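Local coordinates for pyridine synthase TbtD (Thermobispora bispora, PDB 5WA4), which probably builds the central pyridine ring of the thiopeptide thiomuracin by a formal [4+2] aza-cycloaddition on a leader-bearing precursor peptide, at residues L140-V151 / C320-L328; F169-A178 / F223-A234. One frame throughout, in Å; residues are numbered along the deposited sequence.

Contact 1 (L140-V151 / C320-L328)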
loop_
_atom_site.group_PDB
_atom_site.type_symbol
_atom_site.label_atom_id
_atom_site.label_comp_id
_atom_site.label_asym_id
_atom_site.label_seq_id
_atom_site.Cartn_x
_atom_site.Cartn_y
_atom_site.Cartn_z
ATOM N N LEU E 140 -7.709 -12.305 32.465
ATOM C CA LEU E 140 -6.910 -11.150 32.877
ATOM C C LEU E 140 -7.122 -10.827 34.349
ATOM O O LEU E 140 -6.163 -10.716 35.115
ATOM C CB LEU E 140 -7.262 -9.935 32.017
ATOM C CG LEU E 140 -6.121 -8.985 31.677
ATOM C CD1 LEU E 140 -5.009 -9.745 30.966
ATOM C CD2 LEU E 140 -6.648 -7.862 30.795
ATOM N N ALA E 141 -8.394 -10.694 34.721
ATOM C CA ALA E 141 -8.804 -10.470 36.097
ATOM C C ALA E 141 -8.200 -11.505 37.052
ATOM O O ALA E 141 -7.670 -11.139 38.103
ATOM C CB ALA E 141 -10.324 -10.472 36.199
ATOM N N ASP E 142 -8.275 -12.785 36.695
ATOM C CA ASP E 142 -7.673 -13.830 37.517
ATOM C C ASP E 142 -6.188 -13.568 37.659
ATOM O O ASP E 142 -5.627 -13.638 38.763
ATOM C CB ASP E 142 -7.887 -15.226 36.921
ATOM C CG ASP E 142 -9.279 -15.803 37.205
ATOM O OD1 ASP E 142 -10.164 -15.078 37.727
ATOM O OD2 ASP E 142 -9.483 -16.996 36.863
ATOM N N PHE E 143 -5.555 -13.267 36.529
ATOM C CA PHE E 143 -4.125 -12.997 36.540
ATOM C C PHE E 143 -3.765 -11.832 37.471
ATOM O O PHE E 143 -2.786 -11.906 38.200
ATOM C CB PHE E 143 -3.601 -12.698 35.130
ATOM C CG PHE E 143 -2.221 -12.113 35.130
ATOM C CD1 PHE E 143 -1.111 -12.937 35.266
ATOM C CD2 PHE E 143 -2.035 -10.725 35.051
ATOM C CE1 PHE E 143 0.175 -12.405 35.300
ATOM C CE2 PHE E 143 -0.763 -10.177 35.087
ATOM C CZ PHE E 143 0.355 -11.022 35.212
ATOM N N TYR E 144 -4.540 -10.759 37.424
ATOM C CA TYR E 144 -4.200 -9.579 38.186
ATOM C C TYR E 144 -4.302 -9.920 39.666
ATOM O O TYR E 144 -3.394 -9.612 40.450
ATOM C CB TYR E 144 -5.095 -8.380 37.801
ATOM C CG TYR E 144 -4.599 -7.626 36.574
ATOM C CD1 TYR E 144 -3.263 -7.317 36.435
ATOM C CD2 TYR E 144 -5.462 -7.231 35.551
ATOM C CE1 TYR E 144 -2.794 -6.629 35.331
ATOM C CE2 TYR E 144 -4.993 -6.546 34.435
ATOM C CZ TYR E 144 -3.649 -6.247 34.335
ATOM O OH TYR E 144 -3.123 -5.569 33.240
ATOM N N ALA E 145 -5.390 -10.589 40.031
ATOM C CA ALA E 145 -5.597 -11.032 41.405
ATOM C C ALA E 145 -4.468 -11.954 41.884
ATOM O O ALA E 145 -3.920 -11.786 42.966
ATOM C CB ALA E 145 -6.940 -11.737 41.525
ATOM N N ASP E 146 -4.113 -12.934 41.073
ATOM C CA ASP E 146 -3.138 -13.907 41.514
ATOM C C ASP E 146 -1.756 -13.272 41.686
ATOM O O ASP E 146 -0.934 -13.786 42.451
ATOM C CB ASP E 146 -3.083 -15.084 40.532
ATOM C CG ASP E 146 -4.407 -15.816 40.435
ATOM O OD1 ASP E 146 -5.219 -15.718 41.385
ATOM O OD2 ASP E 146 -4.646 -16.491 39.406
ATOM N N THR E 147 -1.508 -12.156 40.996
ATOM C CA THR E 147 -0.187 -11.521 41.004
ATOM C C THR E 147 -0.068 -10.304 41.940
ATOM O O THR E 147 1.005 -9.691 42.040
ATOM C CB THR E 147 0.243 -11.072 39.590
ATOM O OG1 THR E 147 -0.843 -10.406 38.939
ATOM C CG2 THR E 147 0.667 -12.260 38.761
ATOM N N THR E 148 -1.143 -9.972 42.642
ATOM C CA THR E 148 -1.098 -8.862 43.581
ATOM C C THR E 148 -0.001 -8.930 44.679
ATOM O O THR E 148 0.666 -7.915 44.953
ATOM C CB THR E 148 -2.435 -8.709 44.239
ATOM O OG1 THR E 148 -3.360 -8.223 43.263
ATOM C CG2 THR E 148 -2.342 -7.734 45.370
ATOM N N PRO E 149 0.205 -10.107 45.314
ATOM C CA PRO E 149 1.341 -10.122 46.249
ATOM C C PRO E 149 2.685 -9.972 45.548
ATOM O O PRO E 149 3.684 -9.692 46.209
ATOM C CB PRO E 149 1.236 -11.503 46.930
ATOM C CG PRO E 149 0.345 -12.314 46.054
ATOM C CD PRO E 149 -0.600 -11.337 45.414
ATOM N N SER E 150 2.721 -10.165 44.237
ATOM C CA SER E 150 3.957 -9.929 43.503
ATOM C C SER E 150 4.150 -8.430 43.283
ATOM O O SER E 150 5.277 -7.955 43.049
ATOM C CB SER E 150 3.965 -10.674 42.163
ATOM O OG SER E 150 4.489 -11.974 42.321
ATOM N N VAL E 151 3.044 -7.694 43.359
ATOM C CA VAL E 151 3.104 -6.254 43.250
ATOM C C VAL E 151 3.745 -5.679 44.512
ATOM O O VAL E 151 4.798 -5.033 44.427
ATOM C CB VAL E 151 1.733 -5.651 43.025
ATOM C CG1 VAL E 151 1.812 -4.149 43.025
ATOM C CG2 VAL E 151 1.196 -6.123 41.697
ATOM N N CYS E 320 1.126 -10.565 29.662
ATOM C CA CYS E 320 0.643 -10.373 31.010
ATOM C C CYS E 320 1.800 -9.834 31.891
ATOM O O CYS E 320 1.594 -9.000 32.771
ATOM C CB CYS E 320 0.061 -11.693 31.551
ATOM S SG CYS E 320 -1.683 -12.022 31.016
ATOM N N THR E 321 3.020 -10.300 31.642
ATOM C CA THR E 321 4.160 -9.787 32.371
ATOM C C THR E 321 4.313 -8.281 32.139
ATOM O O THR E 321 4.421 -7.499 33.106
ATOM C CB THR E 321 5.452 -10.487 31.973
ATOM O OG1 THR E 321 5.401 -11.848 32.402
ATOM C CG2 THR E 321 6.642 -9.804 32.623
ATOM N N TYR E 322 4.313 -7.880 30.867
ATOM C CA TYR E 322 4.425 -6.468 30.542
ATOM C C TYR E 322 3.321 -5.714 31.264
ATOM O O TYR E 322 3.568 -4.647 31.788
ATOM C CB TYR E 322 4.343 -6.222 29.035
ATOM C CG TYR E 322 5.468 -6.835 28.217
ATOM C CD1 TYR E 322 6.698 -7.148 28.798
ATOM C CD2 TYR E 322 5.299 -7.092 26.860
ATOM C CE1 TYR E 322 7.721 -7.706 28.045
ATOM C CE2 TYR E 322 6.308 -7.634 26.096
ATOM C CZ TYR E 322 7.520 -7.947 26.684
ATOM O OH TYR E 322 8.523 -8.522 25.912
ATOM N N LEU E 323 2.118 -6.283 31.330
ATOM C CA LEU E 323 0.988 -5.590 31.950
ATOM C C LEU E 323 1.185 -5.435 33.473
ATOM O O LEU E 323 0.685 -4.467 34.086
ATOM C CB LEU E 323 -0.329 -6.316 31.646
ATOM C CG LEU E 323 -1.058 -6.171 30.296
ATOM C CD1 LEU E 323 -2.268 -7.059 30.285
ATOM C CD2 LEU E 323 -1.512 -4.747 30.032
ATOM N N HIS E 324 1.926 -6.378 34.060
ATOM C CA HIS E 324 2.315 -6.345 35.468
ATOM C C HIS E 324 3.276 -5.179 35.699
ATOM O O HIS E 324 3.045 -4.340 36.557
ATOM C CB HIS E 324 2.972 -7.672 35.848
ATOM C CG HIS E 324 3.393 -7.794 37.290
ATOM N ND1 HIS E 324 2.523 -7.603 38.348
ATOM C CD2 HIS E 324 4.585 -8.143 37.842
ATOM C CE1 HIS E 324 3.163 -7.824 39.484
ATOM N NE2 HIS E 324 4.413 -8.161 39.206
ATOM N N LEU E 325 4.355 -5.134 34.917
ATOM C CA LEU E 325 5.359 -4.086 35.028
ATOM C C LEU E 325 4.712 -2.693 34.920
ATOM O O LEU E 325 5.072 -1.794 35.668
ATOM C CB LEU E 325 6.449 -4.250 33.962
ATOM C CG LEU E 325 7.106 -5.624 33.880
ATOM C CD1 LEU E 325 8.117 -5.717 32.751
ATOM C CD2 LEU E 325 7.733 -6.037 35.197
ATOM N N THR E 326 3.751 -2.508 34.022
ATOM C CA THR E 326 3.029 -1.237 33.994
ATOM C C THR E 326 2.308 -1.015 35.336
ATOM O O THR E 326 2.153 0.120 35.796
ATOM C CB THR E 326 2.022 -1.156 32.795
ATOM O OG1 THR E 326 2.723 -0.762 31.611
ATOM C CG2 THR E 326 0.892 -0.140 33.055
ATOM N N ARG E 327 1.899 -2.095 35.990
ATOM C CA ARG E 327 1.210 -1.960 37.274
ATOM C C ARG E 327 2.218 -1.598 38.382
ATOM O O ARG E 327 1.845 -1.043 39.419
ATOM C CB ARG E 327 0.480 -3.251 37.621
ATOM C CG ARG E 327 -0.708 -3.097 38.517
ATOM C CD ARG E 327 -1.263 -4.479 38.768
ATOM N NE ARG E 327 -2.278 -4.511 39.807
ATOM C CZ ARG E 327 -2.568 -5.604 40.505
ATOM N NH1 ARG E 327 -1.903 -6.729 40.266
ATOM N NH2 ARG E 327 -3.508 -5.574 41.443
ATOM N N LEU E 328 3.491 -1.924 38.151
ATOM C CA LEU E 328 4.566 -1.600 39.088
ATOM C C LEU E 328 5.040 -0.144 38.956
ATOM O O LEU E 328 5.742 0.363 39.831
ATOM C CB LEU E 328 5.766 -2.534 38.893
ATOM C CG LEU E 328 5.572 -4.042 39.068
ATOM C CD1 LEU E 328 6.902 -4.773 38.957
ATOM C CD2 LEU E 328 4.899 -4.364 40.385
HETATM O O HOH W 1 -1.775 -2.993 34.016
#

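Contact 2 (F169-A178 / F223-A234)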
loop_
_atom_site.group_PDB
_atom_site.type_symbol
_atom_site.label_atom_id
_atom_site.label_comp_id
_atom_site.label_asym_id
_atom_site.label_seq_id
_atom_site.Cartn_x
_atom_site.Cartn_y
_atom_site.Cartn_z
ATOM N N PHE E 169 13.723 -6.399 34.655
ATOM C CA PHE E 169 14.664 -7.210 33.895
ATOM C C PHE E 169 14.495 -8.678 34.282
ATOM O O PHE E 169 14.340 -9.536 33.411
ATOM C CB PHE E 169 16.100 -6.746 34.125
ATOM C CG PHE E 169 17.137 -7.530 33.350
ATOM C CD1 PHE E 169 17.748 -8.645 33.910
ATOM C CD2 PHE E 169 17.502 -7.152 32.071
ATOM C CE1 PHE E 169 18.705 -9.365 33.199
ATOM C CE2 PHE E 169 18.470 -7.869 31.359
ATOM C CZ PHE E 169 19.072 -8.970 31.928
ATOM N N ASP E 170 14.494 -8.952 35.589
ATOM C CA ASP E 170 14.361 -10.317 36.095
ATOM C C ASP E 170 13.062 -10.983 35.579
ATOM O O ASP E 170 13.116 -12.047 34.957
ATOM C CB ASP E 170 14.389 -10.349 37.637
ATOM C CG ASP E 170 15.743 -9.924 38.248
ATOM O OD1 ASP E 170 16.787 -9.987 37.571
ATOM O OD2 ASP E 170 15.758 -9.552 39.448
ATOM N N LEU E 171 11.911 -10.349 35.817
ATOM C CA LEU E 171 10.626 -10.916 35.405
ATOM C C LEU E 171 10.569 -11.193 33.913
ATOM O O LEU E 171 10.238 -12.303 33.489
ATOM C CB LEU E 171 9.475 -9.994 35.795
ATOM C CG LEU E 171 9.332 -9.839 37.305
ATOM C CD1 LEU E 171 8.097 -9.013 37.683
ATOM C CD2 LEU E 171 9.346 -11.206 37.979
ATOM N N VAL E 172 10.897 -10.188 33.114
ATOM C CA VAL E 172 10.872 -10.336 31.660
ATOM C C VAL E 172 11.746 -11.501 31.189
ATOM O O VAL E 172 11.302 -12.334 30.421
ATOM C CB VAL E 172 11.307 -9.013 30.979
ATOM C CG1 VAL E 172 12.035 -9.257 29.681
ATOM C CG2 VAL E 172 10.107 -8.113 30.779
ATOM N N VAL E 173 12.981 -11.565 31.662
ATOM C CA VAL E 173 13.886 -12.654 31.296
ATOM C C VAL E 173 13.349 -14.026 31.740
ATOM O O VAL E 173 13.460 -15.003 31.006
ATOM C CB VAL E 173 15.299 -12.445 31.919
ATOM C CG1 VAL E 173 16.214 -13.627 31.622
ATOM C CG2 VAL E 173 15.932 -11.169 31.415
ATOM N N ALA E 174 12.775 -14.086 32.941
ATOM C CA ALA E 174 12.375 -15.354 33.546
ATOM C C ALA E 174 11.213 -15.993 32.784
ATOM O O ALA E 174 11.215 -17.206 32.514
ATOM C CB ALA E 174 12.007 -15.160 35.001
ATOM N N THR E 175 10.229 -15.164 32.442
ATOM C CA THR E 175 9.105 -15.588 31.630
ATOM C C THR E 175 9.546 -16.138 30.260
ATOM O O THR E 175 9.042 -17.192 29.813
ATOM C CB THR E 175 8.115 -14.439 31.452
ATOM O OG1 THR E 175 7.678 -14.010 32.747
ATOM C CG2 THR E 175 6.903 -14.877 30.652
ATOM N N ALA E 176 10.478 -15.461 29.593
ATOM C CA ALA E 176 10.897 -15.930 28.270
ATOM C C ALA E 176 11.691 -17.207 28.370
ATOM O O ALA E 176 11.732 -17.978 27.416
ATOM C CB ALA E 176 11.708 -14.889 27.542
ATOM N N HIS E 177 12.348 -17.440 29.509
ATOM C CA HIS E 177 13.173 -18.647 29.622
ATOM C C HIS E 177 12.309 -19.844 30.016
ATOM O O HIS E 177 12.397 -20.919 29.417
ATOM C CB HIS E 177 14.314 -18.469 30.628
ATOM C CG HIS E 177 15.322 -19.572 30.574
ATOM N ND1 HIS E 177 15.877 -20.011 29.392
ATOM C CD2 HIS E 177 15.837 -20.361 31.547
ATOM C CE1 HIS E 177 16.710 -21.006 29.639
ATOM N NE2 HIS E 177 16.704 -21.238 30.938
ATOM N N ALA E 178 11.465 -19.637 31.017
ATOM C CA ALA E 178 10.689 -20.706 31.602
ATOM C C ALA E 178 9.457 -21.054 30.773
ATOM O O ALA E 178 9.203 -22.221 30.496
ATOM C CB ALA E 178 10.282 -20.330 33.025
ATOM N N PHE E 223 25.306 -7.491 33.116
ATOM C CA PHE E 223 24.058 -7.950 32.509
ATOM C C PHE E 223 24.078 -9.440 32.200
ATOM O O PHE E 223 23.122 -10.143 32.503
ATOM C CB PHE E 223 23.743 -7.173 31.221
ATOM C CG PHE E 223 23.084 -5.851 31.462
ATOM C CD1 PHE E 223 21.730 -5.778 31.709
ATOM C CD2 PHE E 223 23.818 -4.684 31.455
ATOM C CE1 PHE E 223 21.120 -4.567 31.946
ATOM C CE2 PHE E 223 23.212 -3.482 31.684
ATOM C CZ PHE E 223 21.859 -3.419 31.938
ATOM N N THR E 224 25.151 -9.910 31.570
ATOM C CA THR E 224 25.228 -11.296 31.141
ATOM C C THR E 224 25.168 -12.241 32.318
ATOM O O THR E 224 24.540 -13.299 32.244
ATOM C CB THR E 224 26.512 -11.592 30.377
ATOM O OG1 THR E 224 27.626 -11.062 31.109
ATOM C CG2 THR E 224 26.466 -10.999 28.989
ATOM N N GLU E 225 25.824 -11.869 33.409
ATOM C CA GLU E 225 25.907 -12.794 34.528
ATOM C C GLU E 225 24.668 -12.723 35.436
ATOM O O GLU E 225 24.377 -13.687 36.161
ATOM C CB GLU E 225 27.216 -12.580 35.300
ATOM C CG GLU E 225 28.396 -13.271 34.591
ATOM C CD GLU E 225 29.758 -12.844 35.106
ATOM O OE1 GLU E 225 29.831 -11.837 35.844
ATOM O OE2 GLU E 225 30.762 -13.508 34.764
ATOM N N ARG E 226 23.899 -11.636 35.356
ATOM C CA ARG E 226 22.580 -11.657 35.984
ATOM C C ARG E 226 21.554 -12.450 35.139
ATOM O O ARG E 226 20.639 -13.067 35.680
ATOM C CB ARG E 226 22.063 -10.253 36.233
ATOM C CG ARG E 226 20.935 -10.267 37.214
ATOM C CD ARG E 226 20.283 -8.938 37.369
ATOM N NE ARG E 226 19.238 -9.022 38.383
ATOM C CZ ARG E 226 19.466 -8.985 39.693
ATOM N NH1 ARG E 226 20.709 -8.886 40.132
ATOM N NH2 ARG E 226 18.460 -9.046 40.563
ATOM N N LEU E 227 21.719 -12.446 33.820
ATOM C CA LEU E 227 20.807 -13.172 32.953
ATOM C C LEU E 227 21.030 -14.684 33.094
ATOM O O LEU E 227 20.078 -15.447 33.203
ATOM C CB LEU E 227 20.966 -12.719 31.498
ATOM C CG LEU E 227 20.220 -13.504 30.414
ATOM C CD1 LEU E 227 19.659 -12.535 29.406
ATOM C CD2 LEU E 227 21.120 -14.496 29.713
ATOM N N ILE E 228 22.290 -15.104 33.109
ATOM C CA ILE E 228 22.645 -16.470 33.496
ATOM C C ILE E 228 22.052 -16.852 34.866
ATOM O O ILE E 228 21.590 -17.973 35.064
ATOM C CB ILE E 228 24.171 -16.659 33.548
ATOM C CG1 ILE E 228 24.779 -16.426 32.168
ATOM C CG2 ILE E 228 24.517 -18.056 34.014
ATOM C CD1 ILE E 228 26.270 -16.615 32.126
ATOM N N ALA E 229 22.049 -15.910 35.803
ATOM C CA ALA E 229 21.541 -16.179 37.141
ATOM C C ALA E 229 20.000 -16.175 37.218
ATOM O O ALA E 229 19.417 -16.937 38.001
ATOM C CB ALA E 229 22.132 -15.173 38.133
ATOM N N VAL E 230 19.347 -15.315 36.432
ATOM C CA VAL E 230 17.882 -15.250 36.422
ATOM C C VAL E 230 17.307 -16.474 35.729
ATOM O O VAL E 230 16.300 -17.052 36.172
ATOM C CB VAL E 230 17.361 -13.978 35.721
ATOM C CG1 VAL E 230 15.957 -14.172 35.193
ATOM C CG2 VAL E 230 17.390 -12.828 36.686
ATOM N N ALA E 231 17.961 -16.877 34.647
ATOM C CA ALA E 231 17.546 -18.068 33.947
ATOM C C ALA E 231 17.652 -19.276 34.884
ATOM O O ALA E 231 16.760 -20.119 34.894
ATOM C CB ALA E 231 18.374 -18.266 32.688
ATOM N N SER E 232 18.725 -19.332 35.680
ATOM C CA SER E 232 18.941 -20.404 36.656
ATOM C C SER E 232 17.782 -20.524 37.647
ATOM O O SER E 232 17.221 -21.602 37.818
ATOM C CB SER E 232 20.248 -20.188 37.431
ATOM O OG SER E 232 21.395 -20.355 36.611
ATOM N N SER E 233 17.417 -19.424 38.298
ATOM C CA SER E 233 16.260 -19.420 39.200
ATOM C C SER E 233 14.948 -19.658 38.472
ATOM O O SER E 233 13.890 -19.703 39.090
ATOM C CB SER E 233 16.159 -18.101 39.967
ATOM O OG SER E 233 17.081 -18.057 41.031
ATOM N N ALA E 234 15.009 -19.787 37.156
ATOM C CA ALA E 234 13.803 -19.956 36.391
ATOM C C ALA E 234 13.580 -21.414 36.010
ATOM O O ALA E 234 12.439 -21.807 35.733
ATOM C CB ALA E 234 13.846 -19.096 35.170
#

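Contact 1 (L140-V151 / C320-L328)
R327 and H324 are the two knobs of a knobs-into-holes helix crossing in the buried centre of this lantibiotic-dehydratase-like fold, where 140-151 of helix 135-159 crosses 320-328 of helix 307-328 at a local -49°. The local axes approach to 10.6 Å. R327 sits among Y144, T147, T148 and V151, its extended chain carrying the guanidinium to the oxygens of segment 140-151. R327 NH2 donates in the guanidinium plane to T148 OG1 (3.2 Å, 158°), while R327 NH1 makes a more bent bond, tilted from that plane, to Y144 O (3.3 Å). T148 OG1 also bonds to Y144 O, so the hydroxyl is both acceptor and donor, and links the arginine to the helix backbone. Over one guanidinium face lies V151 CG2, and F46 of strand 44-49 adds a cation-pi contact. H324 fills the neighbouring hole: V151 CG2 meets the edge of its ring at H324 CE1 (3.4 Å), and W249 of helix 244-265 stacks on the imidazole. At the N-terminal end of 320-328, the short side chain of C320 lets the F143 ring lie flat against it, C320 CB 3.8 Å from the ring centroid and nearly on the normal; F143 presents this face with its CG anti to the backbone N (chi1 167°). Y144 OH lies against L323 CB (3.3 Å), and a water 3.0 Å from Y144 OH bridges it to L323 O.

Contact 2 (F169-A178 / F223-A234)
This is a close, buried helix-helix packing contact in the all-helical part of the chain, made by F169-A178 of helix 164-178 and F223-A234 of helix 220-235. The local axes come within 8.7 Å, and the small side chains explain how: A174 and A178 both touch A234, with A174 CB 4.3 Å from A234 CB. V173 adds a branched side chain beside them, its CG1 meeting V230 CG1 at 3.6 Å and also touching L227. At a local -56° the segments diverge from this apolar patch, within the helical portion of a chain of the lantibiotic dehydratase C-terminal family, and longer side chains bridge them. There R226, extended from CG to NE, forms a bidentate, side-on salt bridge with D170: R226 NE donates to D170 OD1 (2.8 Å) and R226 NH2 to D170 OD2 (3.0 Å, 170°), each oxygen using its syn lone pair. The two groups are nearly coplanar, 17° apart, and the paired bonds fix the guanidinium against rotation. F223 turns an edge toward the face of F169 in an offset edge-to-face pair, with centroids 5.8 Å apart. F169, F223 and R226 each pack on apolar side chain(s) of the bound peptide, so this end lies beside the leader fragment. Toward the other end, the H177 ring takes A231 CB over one face; its NE2 is hydrogen-bonded to E235 and its ND1 to L184.

Both contacts are buried helix crossings of similar angle, but contact 1 lies about 5 Å from the centre of the chain and contact 2 about 18 Å, and their centres are 18 Å apart. Contact 1 borders strand 44-49 of the sheet; contact 2 belongs to the helical side and touches the bound peptide. Their polar chemistry differs: across contact 1 the arginine bonds to a hydroxyl and a backbone carbonyl, across contact 2 to a carboxylate. Helices 307-328 and 164-178 join them directly, through a probable hydrogen bond between T321 OG1 and T175 OG1 and through L171 packing on H324 and V172 on Y322 and L325. W249 bonds to both T175 and T321. Along the chain, contact 2 is nested inside the loop closed by contact 1.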